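Local coordinates for protein histidine acid phosphatase (Bifidobacterium longum subsp. infantis, PDB 6RXD) that probably removes phosphate groups from inositol polyphosphates such as phytate, acting as a multiple inositol polyphosphate phosphatase of the histidine acid phosphatase family, at residues 64-69 and 251-256; 70-73 and 77-80; 181-186 and 195-200. All coordinates share one frame; numbering follows the deposited sequence. Where two conformers were deposited one is given.

Contact 1: residues 64-69 and 251-256; sequences ETAARD and EEFLAK. With ZN (zinc ion), chain C.
Phe253 reaches across from helix 251-258 and lays its ring against Ala66 of helix 55-69, where the two backbones come nearest. With CG anti to the backbone N (chi1 -173°), the ring extends out of its own helix, and its far end does the touching: Phe253 CE2 lies 3.5 Å from Ala66 CA, and Phe253 CZ lies 3.7 Å from Ala66 CB. That methyl sits over one ring face, 4.1 Å from the Phe253 centroid and 28° off the normal, a CH-pi contact. At the ring edge, near its plane, comes Thr65 CG2, 4.1 Å from Phe253 CE2; Thr65 OG1 is hydrogen-bonded to the indole NE1 of Trp264. The rings of Phe249 and Tyr262 also meet Phe253. Replacing the ring by an alanine is likely to leave Ala66 and Thr65 without their aromatic partner and open a gap between the helices. At the C-terminal end of segment 64-69, Arg68 grips Asp69 side-on, NE to OD1 and NH2 to OD2 (2.8 Å), while Asp69 OD2 also bonds Tyr262 OH. Glu251 bends at chi2 and gives OE2 to a zinc ion at 2.2 Å, which His242 also binds. Phe253 thus joins two helices in a helical part of the histidine phosphatase fold, far from the chain's centre.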
# COMPACT_ATOMS: atom_id res chain seq x y z
N GLU A 64 -28.21 -2.10 16.73
CA GLU A 64 -29.10 -1.67 17.80
C GLU A 64 -30.55 -1.62 17.32
O GLU A 64 -31.48 -2.00 18.04
CB GLU A 64 -28.63 -0.32 18.37
CG GLU A 64 -27.32 -0.42 19.13
CD GLU A 64 -26.58 0.90 19.26
OE1 GLU A 64 -26.99 1.90 18.62
OE2 GLU A 64 -25.58 0.95 20.00
N THR A 65 -30.75 -1.16 16.08
CA THR A 65 -32.08 -1.13 15.50
C THR A 65 -32.62 -2.55 15.25
O THR A 65 -33.78 -2.85 15.55
CB THR A 65 -32.07 -0.32 14.19
OG1 THR A 65 -31.74 1.04 14.49
CG2 THR A 65 -33.44 -0.36 13.52
N ALA A 66 -31.77 -3.42 14.72
CA ALA A 66 -32.15 -4.82 14.54
C ALA A 66 -32.55 -5.49 15.86
O ALA A 66 -33.50 -6.27 15.91
CB ALA A 66 -31.03 -5.60 13.86
N ALA A 67 -31.82 -5.19 16.93
CA ALA A 67 -32.15 -5.76 18.23
C ALA A 67 -33.51 -5.27 18.72
O ALA A 67 -34.30 -6.04 19.27
CB ALA A 67 -31.06 -5.42 19.27
N ARG A 68 -33.77 -3.98 18.52
CA ARG A 68 -35.04 -3.39 18.92
C ARG A 68 -36.21 -3.96 18.12
O ARG A 68 -37.30 -4.18 18.66
CB ARG A 68 -34.99 -1.87 18.73
CG ARG A 68 -36.26 -1.12 19.14
CD ARG A 68 -36.34 0.27 18.51
NE ARG A 68 -36.46 0.22 17.05
CZ ARG A 68 -36.63 1.29 16.27
NH1 ARG A 68 -36.70 2.50 16.81
NH2 ARG A 68 -36.73 1.15 14.96
N ASP A 69 -35.99 -4.17 16.83
CA ASP A 69 -37.08 -4.54 15.92
C ASP A 69 -37.16 -6.03 15.57
O ASP A 69 -37.94 -6.42 14.71
CB ASP A 69 -36.98 -3.73 14.62
CG ASP A 69 -37.27 -2.25 14.83
OD1 ASP A 69 -37.72 -1.88 15.93
OD2 ASP A 69 -37.03 -1.47 13.88
N GLU A 251 -35.14 -11.34 6.29
CA GLU A 251 -35.61 -10.80 5.01
C GLU A 251 -36.45 -9.56 5.22
O GLU A 251 -36.32 -8.57 4.50
CB GLU A 251 -36.46 -11.86 4.30
CG GLU A 251 -35.68 -13.07 3.84
CD GLU A 251 -34.64 -12.74 2.80
OE1 GLU A 251 -34.75 -11.69 2.10
OE2 GLU A 251 -33.71 -13.55 2.68
N GLU A 252 -37.32 -9.63 6.22
CA GLU A 252 -38.19 -8.51 6.55
C GLU A 252 -37.40 -7.26 6.95
O GLU A 252 -37.71 -6.15 6.53
CB GLU A 252 -39.15 -8.94 7.67
CG GLU A 252 -40.06 -7.87 8.20
CD GLU A 252 -40.92 -8.37 9.34
OE1 GLU A 252 -40.35 -8.82 10.36
OE2 GLU A 252 -42.16 -8.35 9.21
N PHE A 253 -36.35 -7.44 7.74
CA PHE A 253 -35.52 -6.31 8.13
C PHE A 253 -34.80 -5.72 6.92
O PHE A 253 -34.80 -4.50 6.71
CB PHE A 253 -34.51 -6.78 9.18
CG PHE A 253 -33.70 -5.66 9.80
CD1 PHE A 253 -32.44 -5.36 9.32
CD2 PHE A 253 -34.20 -4.94 10.87
CE1 PHE A 253 -31.68 -4.34 9.90
CE2 PHE A 253 -33.46 -3.92 11.45
CZ PHE A 253 -32.20 -3.62 10.96
N LEU A 254 -34.22 -6.58 6.10
CA LEU A 254 -33.45 -6.11 4.95
C LEU A 254 -34.36 -5.50 3.89
O LEU A 254 -33.94 -4.62 3.16
CB LEU A 254 -32.65 -7.26 4.35
CG LEU A 254 -31.54 -7.78 5.26
CD1 LEU A 254 -30.91 -9.05 4.70
CD2 LEU A 254 -30.48 -6.70 5.49
N ALA A 255 -35.60 -5.97 3.82
CA ALA A 255 -36.54 -5.39 2.87
C ALA A 255 -36.88 -3.95 3.24
O ALA A 255 -37.06 -3.10 2.36
CB ALA A 255 -37.80 -6.24 2.76
N LYS A 256 -36.99 -3.67 4.53
CA LYS A 256 -37.19 -2.29 4.98
C LYS A 256 -36.00 -1.40 4.68
O LYS A 256 -36.16 -0.21 4.42
CB LYS A 256 -37.54 -2.23 6.47
CG LYS A 256 -38.89 -2.87 6.81
CD LYS A 256 -39.29 -2.57 8.24
CE LYS A 256 -40.42 -3.48 8.70
NZ LYS A 256 -40.88 -3.15 10.08
ZN ZN C . -32.57 -13.29 0.81

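Contact 2: residues 70-73 and 77-80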
# COMPACT_ATOMS: atom_id res chain seq x y z
N GLY A 70 -36.37 -6.85 16.25
CA GLY A 70 -36.38 -8.29 15.99
C GLY A 70 -35.88 -8.62 14.60
O GLY A 70 -36.41 -9.52 13.92
N GLY A 71 -34.84 -7.91 14.18
CA GLY A 71 -34.31 -8.06 12.83
C GLY A 71 -33.13 -9.01 12.66
O GLY A 71 -32.62 -9.16 11.55
N PHE A 72 -32.67 -9.64 13.74
CA PHE A 72 -31.64 -10.66 13.60
C PHE A 72 -32.28 -12.02 13.36
O PHE A 72 -33.41 -12.27 13.80
CB PHE A 72 -30.76 -10.73 14.86
CG PHE A 72 -29.76 -9.61 14.96
CD1 PHE A 72 -28.63 -9.59 14.15
CD2 PHE A 72 -29.96 -8.56 15.85
CE1 PHE A 72 -27.71 -8.56 14.23
CE2 PHE A 72 -29.04 -7.53 15.94
CZ PHE A 72 -27.91 -7.52 15.13
N LYS A 73 -31.56 -12.90 12.67
CA LYS A 73 -32.10 -14.23 12.39
C LYS A 73 -32.23 -15.12 13.63
O LYS A 73 -33.09 -16.01 13.68
CB LYS A 73 -31.27 -14.93 11.31
CG LYS A 73 -31.55 -14.39 9.92
CD LYS A 73 -31.31 -15.44 8.84
CE LYS A 73 -32.07 -15.13 7.56
NZ LYS A 73 -31.47 -15.83 6.39
N ILE A 77 -27.07 -15.32 16.74
CA ILE A 77 -26.53 -14.49 15.66
C ILE A 77 -26.41 -13.01 16.08
O ILE A 77 -25.40 -12.35 15.79
CB ILE A 77 -27.38 -14.67 14.39
CG1 ILE A 77 -27.04 -16.02 13.74
CG2 ILE A 77 -27.17 -13.52 13.40
CD1 ILE A 77 -28.00 -16.43 12.60
N LYS A 78 -27.42 -12.51 16.78
CA LYS A 78 -27.39 -11.16 17.33
C LYS A 78 -26.18 -11.00 18.23
O LYS A 78 -25.37 -10.08 18.06
CB LYS A 78 -28.64 -10.91 18.18
CG LYS A 78 -28.69 -9.53 18.83
CD LYS A 78 -29.67 -9.46 20.00
CE LYS A 78 -30.97 -10.17 19.70
NZ LYS A 78 -32.02 -9.89 20.73
N ALA A 79 -26.06 -11.89 19.21
CA ALA A 79 -24.96 -11.78 20.17
C ALA A 79 -23.60 -11.83 19.49
O ALA A 79 -22.69 -11.10 19.88
CB ALA A 79 -25.08 -12.88 21.24
N GLU A 80 -23.46 -12.68 18.49
CA GLU A 80 -22.17 -12.84 17.82
C GLU A 80 -21.82 -11.60 17.00
O GLU A 80 -20.66 -11.15 17.02
CB GLU A 80 -22.11 -14.10 16.95
CG GLU A 80 -20.81 -14.27 16.17
CD GLU A 80 -19.63 -14.69 17.04
OE1 GLU A 80 -19.82 -14.96 18.24
OE2 GLU A 80 -18.50 -14.76 16.50
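Two first torsions set this contact. Phe72 carries CG anti to its carbonyl carbon (chi1 -76°), which swings the ring toward helix 75-95, while Lys78 places CG anti to the backbone N (chi1 179°), and its CB and CG pass across one ring face. The result is a CH-pi contact made close to the main chain: Lys78 CA stands over the middle of the ring, 3.8 Å from the Phe72 centroid and only 14° off the normal. Lys78 CB lies over the same face, and Lys78 CG continues to the CD2 side, 3.4 Å from Phe72 CD2. The two side chains cross at about a right angle. Beyond CG the lysine bends at chi3, and its ammonium leaves the ring for a salt bridge with Glu75.

The whole forms a tight helix-loop-helix connection, in which the loop after helix 55-69 folds an aromatic residue back onto the opening turns of the next helix. Gly70 is the first residue to leave the helical conformation, and its positive phi is one that favours glycine. Phe72 also packs on Ala63 and Ala66 of the preceding helix and meets the ring of Phe249, so one buried side chain joins both helices to the neighbouring 248-250 region.

Ile77 lies beside this CH-pi contact. Ile77 CG2 approaches Phe72 CD1 obliquely at 4.3 Å, whereas Ile77 CD1 turns to the next residue of the loop and rests 3.8 Å from Lys73 CB. Beyond that methylene Lys73 runs extended toward the zinc-binding region, its NZ hydrogen-bonded to the carbonyl O of Ser246 and its side chain about 5 Å from that of Glu251.

Contact 3: residues 181-186 and 195-200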
# COMPACT_ATOMS: atom_id res chain seq x y z
N PHE A 181 14.56 10.44 9.71
CA PHE A 181 13.81 10.40 8.45
C PHE A 181 13.70 11.75 7.75
O PHE A 181 13.12 12.69 8.27
CB PHE A 181 12.43 9.78 8.69
CG PHE A 181 12.50 8.31 8.94
CD1 PHE A 181 12.30 7.42 7.89
CD2 PHE A 181 12.84 7.82 10.19
CE1 PHE A 181 12.41 6.06 8.10
CE2 PHE A 181 12.95 6.46 10.40
CZ PHE A 181 12.74 5.58 9.35
N GLN A 182 14.28 11.82 6.55
CA GLN A 182 14.19 13.00 5.71
C GLN A 182 12.84 13.04 4.99
O GLN A 182 12.46 12.08 4.33
CB GLN A 182 15.30 12.96 4.66
CG GLN A 182 15.20 14.02 3.58
CD GLN A 182 15.59 15.39 4.07
OE1 GLN A 182 16.03 15.55 5.20
NE2 GLN A 182 15.42 16.39 3.21
N LYS A 183 12.12 14.14 5.11
CA LYS A 183 10.85 14.28 4.41
C LYS A 183 11.10 14.55 2.92
O LYS A 183 11.86 15.46 2.57
CB LYS A 183 10.01 15.39 5.04
CG LYS A 183 9.50 15.03 6.43
CD LYS A 183 8.54 16.09 6.99
CE LYS A 183 9.27 17.38 7.33
NZ LYS A 183 8.37 18.30 8.10
N ASN A 184 10.51 13.74 2.06
CA ASN A 184 10.64 13.93 0.61
C ASN A 184 9.31 13.72 -0.10
O ASN A 184 9.11 12.71 -0.78
CB ASN A 184 11.70 12.98 0.03
CG ASN A 184 12.20 13.43 -1.33
OD1 ASN A 184 11.55 14.23 -2.01
ND2 ASN A 184 13.35 12.90 -1.73
N PRO A 185 8.39 14.68 0.04
CA PRO A 185 7.06 14.45 -0.54
C PRO A 185 7.04 14.61 -2.07
O PRO A 185 6.02 14.27 -2.67
CB PRO A 185 6.21 15.53 0.14
CG PRO A 185 7.17 16.61 0.50
CD PRO A 185 8.43 15.88 0.88
N ASP A 186 8.12 15.10 -2.68
CA ASP A 186 8.16 15.17 -4.13
C ASP A 186 8.31 13.79 -4.73
O ASP A 186 7.84 13.52 -5.83
CB ASP A 186 9.31 16.06 -4.62
CG ASP A 186 9.11 17.52 -4.28
OD1 ASP A 186 7.99 17.87 -3.85
OD2 ASP A 186 10.06 18.31 -4.46
N ASN A 195 1.26 18.53 1.09
CA ASN A 195 2.16 17.58 1.73
C ASN A 195 1.65 17.18 3.10
O ASN A 195 0.97 17.97 3.76
CB ASN A 195 3.57 18.18 1.85
CG ASN A 195 4.18 18.49 0.50
OD1 ASN A 195 3.95 17.77 -0.47
ND2 ASN A 195 4.96 19.57 0.43
N PRO A 196 1.98 15.96 3.55
CA PRO A 196 1.51 15.48 4.85
C PRO A 196 1.94 16.36 6.04
O PRO A 196 1.23 16.40 7.04
CB PRO A 196 2.15 14.10 4.98
CG PRO A 196 2.45 13.67 3.58
CD PRO A 196 2.68 14.91 2.78
N ASP A 197 3.08 17.04 5.93
CA ASP A 197 3.59 17.85 7.05
C ASP A 197 2.94 19.23 7.16
O ASP A 197 3.35 20.05 7.97
CB ASP A 197 5.13 17.98 6.97
CG ASP A 197 5.59 18.94 5.88
OD1 ASP A 197 4.77 19.35 5.03
OD2 ASP A 197 6.79 19.28 5.87
N GLY A 198 1.94 19.48 6.33
CA GLY A 198 1.24 20.75 6.38
C GLY A 198 1.75 21.80 5.41
O GLY A 198 1.13 22.85 5.25
N THR A 199 2.88 21.53 4.77
CA THR A 199 3.37 22.39 3.70
C THR A 199 2.72 22.01 2.38
O THR A 199 2.04 20.98 2.29
CB THR A 199 4.91 22.34 3.56
OG1 THR A 199 5.31 21.03 3.14
CG2 THR A 199 5.58 22.65 4.90
N SER A 200 2.91 22.83 1.35
CA SER A 200 2.38 22.51 0.02
C SER A 200 3.45 22.68 -1.05
O SER A 200 4.36 23.50 -0.90
CB SER A 200 1.17 23.37 -0.31
OG SER A 200 0.08 23.05 0.54
O HOH W 1 7.11 20.29 -1.52
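A type I beta turn from Asn195 to Gly198, with an Asx turn built on Asp197, packs here against the junction where strand 181-183 of the central sheet gives way to helix 185-188. Lys183 reaches over from the strand. Its chain bends at chi3 and passes beside Asp197, bringing Lys183 NZ to 2.9 Å from Asp197 OD2 in a salt bridge that uses the anti lone pair of that oxygen. The other carboxylate oxygen looks inward to its own loop. With chi1 at 74°, Asp197 CG sits between the backbone N and the carbonyl carbon, and OD1 takes two hydrogen bonds from Thr199: the backbone N, 2.9 Å from OD1, comes from above the carboxylate plane, and the hydroxyl OG1, 2.6 Å from OD1, meets the syn lone pair. The carboxylate is thus held from both segments, which is likely to favour its charged form. Gly198, at phi 95°, has backbone angles that call for glycine.

Pro185, the first residue of the helix, packs on the amide of Asn195 at about a right angle, its CB 3.2 Å from Asn195 OD1. That oxygen also accepts from Lys201 NZ. On the amide nitrogen side, a water stands 3.0 Å from Asn195 ND2 and bonds Asp186 OD1 weakly, while ND2 also donates almost straight (170°), within the amide plane, to Thr199 OG1 at 3.1 Å.

Overall arrangement
Contacts 1 and 2 are neighbours, their centres 9 Å apart, at one end of the molecule and far from the centre of the chain. Helix 55-69 leads directly into the loop of contact 2 and then helix 75-95, and a probable hydrogen bond from Gly71 N to Ala66 O (2.7 Å) ties the two contacts together. Phe72 and Phe253 both pack on Ala66, and Phe253 also touches Gly71. Contact 3 lies about 47 Å from both, centre to centre, near the edge of the mixed sheet. Along the chain, contacts 2 and 3 occur in series inside the span closed by contact 1, which sets helix 251-258 against helix 55-69, beside a zinc ion.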